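Side-chain contacts in HigA antitoxin (Streptococcus pneumoniae TIGR4, PDB 6AF4), which probably binds DNA through a helix-turn-helix domain, as the antitoxin half of a toxin-antitoxin pair: residues H[24-27]-H[28-32]; H[43-46]-H[47-51]; H[55-58]-H[59-62]. All coordinates share one frame; numbering follows the deposited sequence.

Contact 1: residues H[24-27]-H[28-32]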
loop_
_atom_site.group_PDB
_atom_site.type_symbol
_atom_site.label_atom_id
_atom_site.label_comp_id
_atom_site.label_asym_id
_atom_site.label_seq_id
_atom_site.Cartn_x
_atom_site.Cartn_y
_atom_site.Cartn_z
ATOM N N LEU H 24 -4.686 -11.618 -4.726
ATOM C CA LEU H 24 -4.419 -10.203 -4.959
ATOM C C LEU H 24 -3.252 -9.728 -4.088
ATOM O O LEU H 24 -2.354 -9.031 -4.564
ATOM C CB LEU H 24 -5.672 -9.372 -4.685
ATOM C CG LEU H 24 -5.916 -8.089 -5.491
ATOM C CD1 LEU H 24 -7.195 -7.443 -4.997
ATOM C CD2 LEU H 24 -4.749 -7.098 -5.435
ATOM N N GLU H 25 -3.259 -10.115 -2.816
ATOM C CA GLU H 25 -2.174 -9.737 -1.917
ATOM C C GLU H 25 -0.871 -10.419 -2.311
ATOM O O GLU H 25 0.212 -9.869 -2.114
ATOM C CB GLU H 25 -2.526 -10.072 -0.473
ATOM C CG GLU H 25 -3.622 -9.204 0.088
ATOM C CD GLU H 25 -3.865 -9.466 1.551
ATOM O OE1 GLU H 25 -2.943 -9.968 2.227
ATOM O OE2 GLU H 25 -4.981 -9.172 2.022
ATOM N N SER H 26 -0.980 -11.619 -2.869
ATOM C CA SER H 26 0.188 -12.322 -3.378
ATOM C C SER H 26 0.741 -11.600 -4.599
ATOM O O SER H 26 1.955 -11.461 -4.747
ATOM C CB SER H 26 -0.158 -13.769 -3.727
ATOM O OG SER H 26 0.955 -14.432 -4.300
ATOM N N ASP H 27 -0.157 -11.136 -5.467
ATOM C CA ASP H 27 0.240 -10.417 -6.676
ATOM C C ASP H 27 0.953 -9.108 -6.346
ATOM O O ASP H 27 1.847 -8.679 -7.073
ATOM C CB ASP H 27 -0.974 -10.135 -7.566
ATOM C CG ASP H 27 -1.377 -11.336 -8.407
ATOM O OD1 ASP H 27 -0.551 -12.259 -8.568
ATOM O OD2 ASP H 27 -2.519 -11.351 -8.915
ATOM N N MET H 28 0.556 -8.477 -5.246
ATOM C CA MET H 28 1.191 -7.237 -4.821
ATOM C C MET H 28 2.592 -7.505 -4.286
ATOM O O MET H 28 3.525 -6.754 -4.571
ATOM C CB MET H 28 0.346 -6.527 -3.760
ATOM C CG MET H 28 0.959 -5.226 -3.259
ATOM S SD MET H 28 1.346 -4.074 -4.598
ATOM C CE MET H 28 -0.295 -3.610 -5.145
ATOM N N ARG H 29 2.739 -8.579 -3.516
ATOM C CA ARG H 29 4.040 -8.941 -2.963
ATOM C C ARG H 29 5.038 -9.290 -4.064
ATOM O O ARG H 29 6.205 -8.917 -3.983
ATOM C CB ARG H 29 3.913 -10.112 -1.984
ATOM C CG ARG H 29 3.266 -9.748 -0.655
ATOM C CD ARG H 29 3.534 -10.808 0.406
ATOM N NE ARG H 29 3.012 -12.120 0.029
ATOM C CZ ARG H 29 1.753 -12.508 0.215
ATOM N NH1 ARG H 29 0.876 -11.684 0.771
ATOM N NH2 ARG H 29 1.368 -13.720 -0.160
ATOM N N VAL H 30 4.587 -9.997 -5.094
ATOM C CA VAL H 30 5.489 -10.361 -6.180
ATOM C C VAL H 30 5.802 -9.143 -7.047
ATOM O O VAL H 30 6.898 -9.041 -7.594
ATOM C CB VAL H 30 4.924 -11.508 -7.067
ATOM C CG1 VAL H 30 4.507 -12.695 -6.208
ATOM C CG2 VAL H 30 3.766 -11.031 -7.925
ATOM N N ALA H 31 4.851 -8.216 -7.153
ATOM C CA ALA H 31 5.048 -7.005 -7.947
ATOM C C ALA H 31 6.134 -6.135 -7.323
ATOM O O ALA H 31 6.951 -5.535 -8.025
ATOM C CB ALA H 31 3.748 -6.230 -8.070
ATOM N N ILE H 32 6.132 -6.079 -5.996
ATOM C CA ILE H 32 7.148 -5.355 -5.243
ATOM C C ILE H 32 8.489 -6.082 -5.297
ATOM O O ILE H 32 9.532 -5.463 -5.514
ATOM C CB ILE H 32 6.715 -5.166 -3.777
ATOM C CG1 ILE H 32 5.552 -4.178 -3.695
ATOM C CG2 ILE H 32 7.875 -4.689 -2.927
ATOM C CD1 ILE H 32 4.893 -4.140 -2.343
#

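Contact 2: residues H[43-46]-H[47-51]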
loop_
_atom_site.group_PDB
_atom_site.type_symbol
_atom_site.label_atom_id
_atom_site.label_comp_id
_atom_site.label_asym_id
_atom_site.label_seq_id
_atom_site.Cartn_x
_atom_site.Cartn_y
_atom_site.Cartn_z
ATOM N N LYS H 43 19.259 -2.822 -13.758
ATOM C CA LYS H 43 19.581 -1.408 -13.609
ATOM C C LYS H 43 20.831 -1.194 -12.765
ATOM O O LYS H 43 21.311 -0.070 -12.619
ATOM C CB LYS H 43 18.396 -0.667 -12.982
ATOM C CG LYS H 43 17.072 -0.919 -13.688
ATOM C CD LYS H 43 16.823 0.111 -14.772
ATOM C CE LYS H 43 16.793 1.509 -14.175
ATOM N NZ LYS H 43 16.133 2.495 -15.073
ATOM N N GLY H 44 21.347 -2.280 -12.203
ATOM C CA GLY H 44 22.548 -2.225 -11.391
ATOM C C GLY H 44 22.381 -1.432 -10.108
ATOM O O GLY H 44 23.358 -0.938 -9.545
ATOM N N ILE H 45 21.141 -1.312 -9.640
ATOM C CA ILE H 45 20.877 -0.618 -8.387
ATOM C C ILE H 45 20.863 -1.611 -7.239
ATOM O O ILE H 45 19.947 -2.425 -7.117
ATOM C CB ILE H 45 19.531 0.133 -8.409
ATOM C CG1 ILE H 45 19.466 1.095 -9.596
ATOM C CG2 ILE H 45 19.318 0.881 -7.099
ATOM C CD1 ILE H 45 18.225 1.956 -9.608
ATOM N N SER H 46 21.878 -1.528 -6.390
ATOM C CA SER H 46 21.976 -2.397 -5.229
ATOM C C SER H 46 21.052 -1.929 -4.112
ATOM O O SER H 46 20.373 -0.909 -4.242
ATOM C CB SER H 46 23.429 -2.464 -4.747
ATOM O OG SER H 46 23.975 -1.163 -4.575
ATOM N N GLN H 47 21.024 -2.681 -3.017
ATOM C CA GLN H 47 20.193 -2.319 -1.882
ATOM C C GLN H 47 20.863 -1.173 -1.123
ATOM O O GLN H 47 20.181 -0.301 -0.578
ATOM C CB GLN H 47 19.961 -3.523 -0.970
ATOM C CG GLN H 47 18.593 -3.549 -0.291
ATOM C CD GLN H 47 18.412 -4.756 0.611
ATOM O OE1 GLN H 47 19.147 -4.931 1.582
ATOM N NE2 GLN H 47 17.437 -5.601 0.286
ATOM N N LYS H 48 22.195 -1.162 -1.097
ATOM C CA LYS H 48 22.925 -0.015 -0.553
ATOM C C LYS H 48 22.561 1.266 -1.303
ATOM O O LYS H 48 22.396 2.324 -0.699
ATOM C CB LYS H 48 24.449 -0.258 -0.598
ATOM C CG LYS H 48 25.095 0.063 -1.956
ATOM C CD LYS H 48 26.314 0.966 -1.864
ATOM C CE LYS H 48 26.462 1.750 -3.180
ATOM N NZ LYS H 48 27.651 2.650 -3.258
ATOM N N LYS H 49 22.380 1.131 -2.612
ATOM C CA LYS H 49 22.205 2.258 -3.511
ATOM C C LYS H 49 20.791 2.806 -3.436
ATOM O O LYS H 49 20.572 4.016 -3.480
ATOM C CB LYS H 49 22.540 1.825 -4.944
ATOM C CG LYS H 49 22.184 2.829 -6.017
ATOM C CD LYS H 49 23.138 4.002 -6.012
ATOM C CE LYS H 49 22.942 4.843 -7.259
ATOM N NZ LYS H 49 23.847 6.021 -7.275
ATOM N N LEU H 50 19.839 1.891 -3.317
ATOM C CA LEU H 50 18.435 2.234 -3.183
ATOM C C LEU H 50 18.156 2.876 -1.826
ATOM O O LEU H 50 17.247 3.699 -1.691
ATOM C CB LEU H 50 17.573 0.985 -3.370
ATOM C CG LEU H 50 16.059 1.152 -3.265
ATOM C CD1 LEU H 50 15.619 2.323 -4.116
ATOM C CD2 LEU H 50 15.378 -0.121 -3.707
ATOM N N GLU H 51 18.949 2.498 -0.827
ATOM C CA GLU H 51 18.803 3.047 0.517
ATOM C C GLU H 51 18.939 4.567 0.522
ATOM O O GLU H 51 18.094 5.269 1.076
ATOM C CB GLU H 51 19.830 2.434 1.477
ATOM C CG GLU H 51 19.885 3.148 2.827
ATOM C CD GLU H 51 20.863 2.517 3.803
ATOM O OE1 GLU H 51 22.021 2.261 3.411
ATOM O OE2 GLU H 51 20.473 2.288 4.969
#

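Contact 3: residues H[55-58]-H[59-62]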
loop_
_atom_site.group_PDB
_atom_site.type_symbol
_atom_site.label_atom_id
_atom_site.label_comp_id
_atom_site.label_asym_id
_atom_site.label_seq_id
_atom_site.Cartn_x
_atom_site.Cartn_y
_atom_site.Cartn_z
ATOM N N GLY H 55 15.918 7.259 0.795
ATOM C CA GLY H 55 15.935 7.683 2.184
ATOM C C GLY H 55 15.459 6.604 3.145
ATOM O O GLY H 55 15.513 6.779 4.364
ATOM N N VAL H 56 14.988 5.488 2.596
ATOM C CA VAL H 56 14.554 4.344 3.392
ATOM C C VAL H 56 15.756 3.460 3.712
ATOM O O VAL H 56 16.603 3.229 2.849
ATOM C CB VAL H 56 13.475 3.523 2.651
ATOM C CG1 VAL H 56 13.106 2.273 3.435
ATOM C CG2 VAL H 56 12.245 4.379 2.390
ATOM N N SER H 57 15.839 2.964 4.945
ATOM C CA SER H 57 17.027 2.232 5.365
ATOM C C SER H 57 17.087 0.828 4.769
ATOM O O SER H 57 16.136 0.366 4.140
ATOM C CB SER H 57 17.082 2.145 6.891
ATOM O OG SER H 57 15.954 1.459 7.401
ATOM N N GLN H 58 18.213 0.155 4.987
ATOM C CA GLN H 58 18.440 -1.183 4.441
ATOM C C GLN H 58 17.630 -2.307 5.111
ATOM O O GLN H 58 17.115 -3.182 4.419
ATOM C CB GLN H 58 19.934 -1.519 4.471
ATOM C CG GLN H 58 20.314 -2.619 3.494
ATOM C CD GLN H 58 21.725 -2.472 2.963
ATOM O OE1 GLN H 58 22.131 -1.390 2.537
ATOM N NE2 GLN H 58 22.480 -3.566 2.977
ATOM N N PRO H 59 17.545 -2.323 6.456
ATOM C CA PRO H 59 16.711 -3.389 7.027
ATOM C C PRO H 59 15.239 -3.268 6.635
ATOM O O PRO H 59 14.563 -4.283 6.478
ATOM C CB PRO H 59 16.885 -3.200 8.538
ATOM C CG PRO H 59 18.207 -2.533 8.679
ATOM C CD PRO H 59 18.303 -1.609 7.501
ATOM N N VAL H 60 14.758 -2.038 6.474
ATOM C CA VAL H 60 13.362 -1.799 6.129
ATOM C C VAL H 60 13.055 -2.249 4.698
ATOM O O VAL H 60 12.014 -2.856 4.443
ATOM C CB VAL H 60 12.989 -0.307 6.304
ATOM C CG1 VAL H 60 11.590 -0.030 5.776
ATOM C CG2 VAL H 60 13.094 0.094 7.769
ATOM N N ILE H 61 13.962 -1.963 3.766
ATOM C CA ILE H 61 13.770 -2.391 2.384
ATOM C C ILE H 61 13.939 -3.912 2.273
ATOM O O ILE H 61 13.281 -4.560 1.454
ATOM C CB ILE H 61 14.741 -1.663 1.412
ATOM C CG1 ILE H 61 14.556 -2.157 -0.023
ATOM C CG2 ILE H 61 16.174 -1.862 1.816
ATOM C CD1 ILE H 61 13.207 -1.832 -0.603
ATOM N N ALA H 62 14.796 -4.479 3.117
ATOM C CA ALA H 62 15.011 -5.924 3.139
ATOM C C ALA H 62 13.725 -6.666 3.494
ATOM O O ALA H 62 13.329 -7.604 2.800
ATOM C CB ALA H 62 16.116 -6.283 4.120
#

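Contact 1: residues H[24-27]-H[28-32]
Arg-29 folds back over Glu-25 and Ser-26, the residues one turn earlier, on a regular alpha-helical turn of helix 20-40. One face of its guanidinium lies over Ser-26 CA and the carbonyl oxygen of Glu-25, both displaced toward the rim of the group, while Arg-29 NH2 passes 3.9 Å from Ser-26 CB. The bend at chi3 (-60°) turns the long chain back toward the start of the helix. Serine is small enough at position 26 for the flat group to rest against its backbone. Arg-29 NH1 stands 3.5 Å from Glu-25 O, but the angle is too poor for a hydrogen bond; that oxygen instead accepts the backbone N-H of Arg-29. The carboxylate of Glu-25 stays beyond salt-bridge range, with OE1 4.4 Å from Arg-29 NH1, and makes a long, weak ion pair with Lys-78 of the second subunit.

Stronger partners come from outside. Arg-29 NE forms a salt bridge with an acidic side chain of another protein, and Ser-26 OG is hydrogen-bonded to an acidic side chain there; Asp-27 OD1 forms a salt bridge with Arg-14 of the same chain. Met-28 packs on Leu-73 and Leu-24 on Thr-86 of the second subunit. The backbone ladder carries all these side chains, its straightest rung running from Val-30 N to Ser-26 O at 3.0 Å, with an N-H...O angle of 158°.

Contact 2: residues H[43-46]-H[47-51]
Ser-46 caps the N-terminus of helix 47-54, the first helix of the helix-turn-helix, and Ile-45 packs beside the cap against the opening turn. Ser-46 is the N-cap residue. Its side-chain oxygen OG accepts the backbone N-H of Lys-49 in a weak capping bond of 3.4 Å, bent to 134° at the hydrogen. Serine suits the place because its short side chain can curl back over the helix end: OG lies between the backbone N and the carbonyl carbon (chi1 51°), which turns it toward the N-H of Lys-49. The carbonyl oxygen of the same residue does the firmer work, taking Leu-50 N at 3.0 Å as the first regular helical bond. Lys-49 N also approaches Ser-46 O, at 3.3 Å, but this bond is weak too, so the N-H of Lys-49 is shared between two acceptors, both at poor geometry.

Outside this polar cap lies an apolar contact. Ile-45 CG2, anti to its own backbone nitrogen, meets Lys-49 CG at 3.6 Å and Leu-50 CB at 4.1 Å. The lysine thus lends its alkyl part to the contact while its ammonium end leads away, as fits an exposed position. Leu-50 is buried, and its side chain goes on to Val-79 and Ser-82 of helix 73-82 and to Leu-83. Backbone bonding to Ala-39 ties Ile-45 to helix 20-40, and Gln-47 turns from the cap to touch Ile-61 and Ala-62 of helix 58-65. With apolar side chains just before the cap and four residues after it in touch, alongside a capping serine, the arrangement is that of a hydrophobic staple at a helix N-terminus.

Contact 3: residues H[55-58]-H[59-62]
Gln-58 O receives the backbone N-H of Ala-62 at 3.0 Å. In the preceding step Ser-57 O receives that of Ile-61 at 3.2 Å. These two bonds start helix 58-65, the second helix of the helix-turn-helix. Ser-57 occupies the N-cap position, yet its side chain makes no capping bond; OG rests instead against the Val-60 methyl CG2, at 3.2 Å.

The other branch of Val-60, CG1, meets Val-56 CG1 at 3.6 Å, the two side chains crossing at about a right angle. Both methyls stand anti to the backbone nitrogen of their own residue (chi1 176° for Val-56), which carries one branch of each valine into the meeting. Pro-59 fits the first turn of a helix, where backbone N-H groups have no carbonyl four residues earlier within the helix, so that proline's lack of an N-H costs no helical bond.

Ile-61 and Val-56 also face helix 73-82, where they touch Val-79 and Lys-78 respectively. The Ser-57 hydroxyl thus makes no capping bond, while the main-chain bonds and the valine contact are present. Glu-51 of helix 47-54, whose OE2 accepts Gln-58 N in a weak hydrogen bond, brings a negative charge to the helix start, which is probably favourable to the helix dipole.

In the fold
The contacts follow one another along the chain in the order 1, 2, 3. Contact 1 sits within helix 20-40, while contacts 2 and 3 lie at the starts of helices 47-54 and 58-65. The centre of contact 1 is about 5 Å from that of the chain. Centres are about 21 Å apart for contacts 1 and 2, and 19 Å for 1 and 3, without touching. Contacts 2 and 3, centres about 11 Å apart, meet directly, their two helices forming the helix-turn-helix pair. The division is consistent with helix 20-40 serving assembly, facing a second subunit and another protein, while the paired helices, whose segments in contacts 2 and 3 no other protein chain of the assembly touches, probably serve DNA binding.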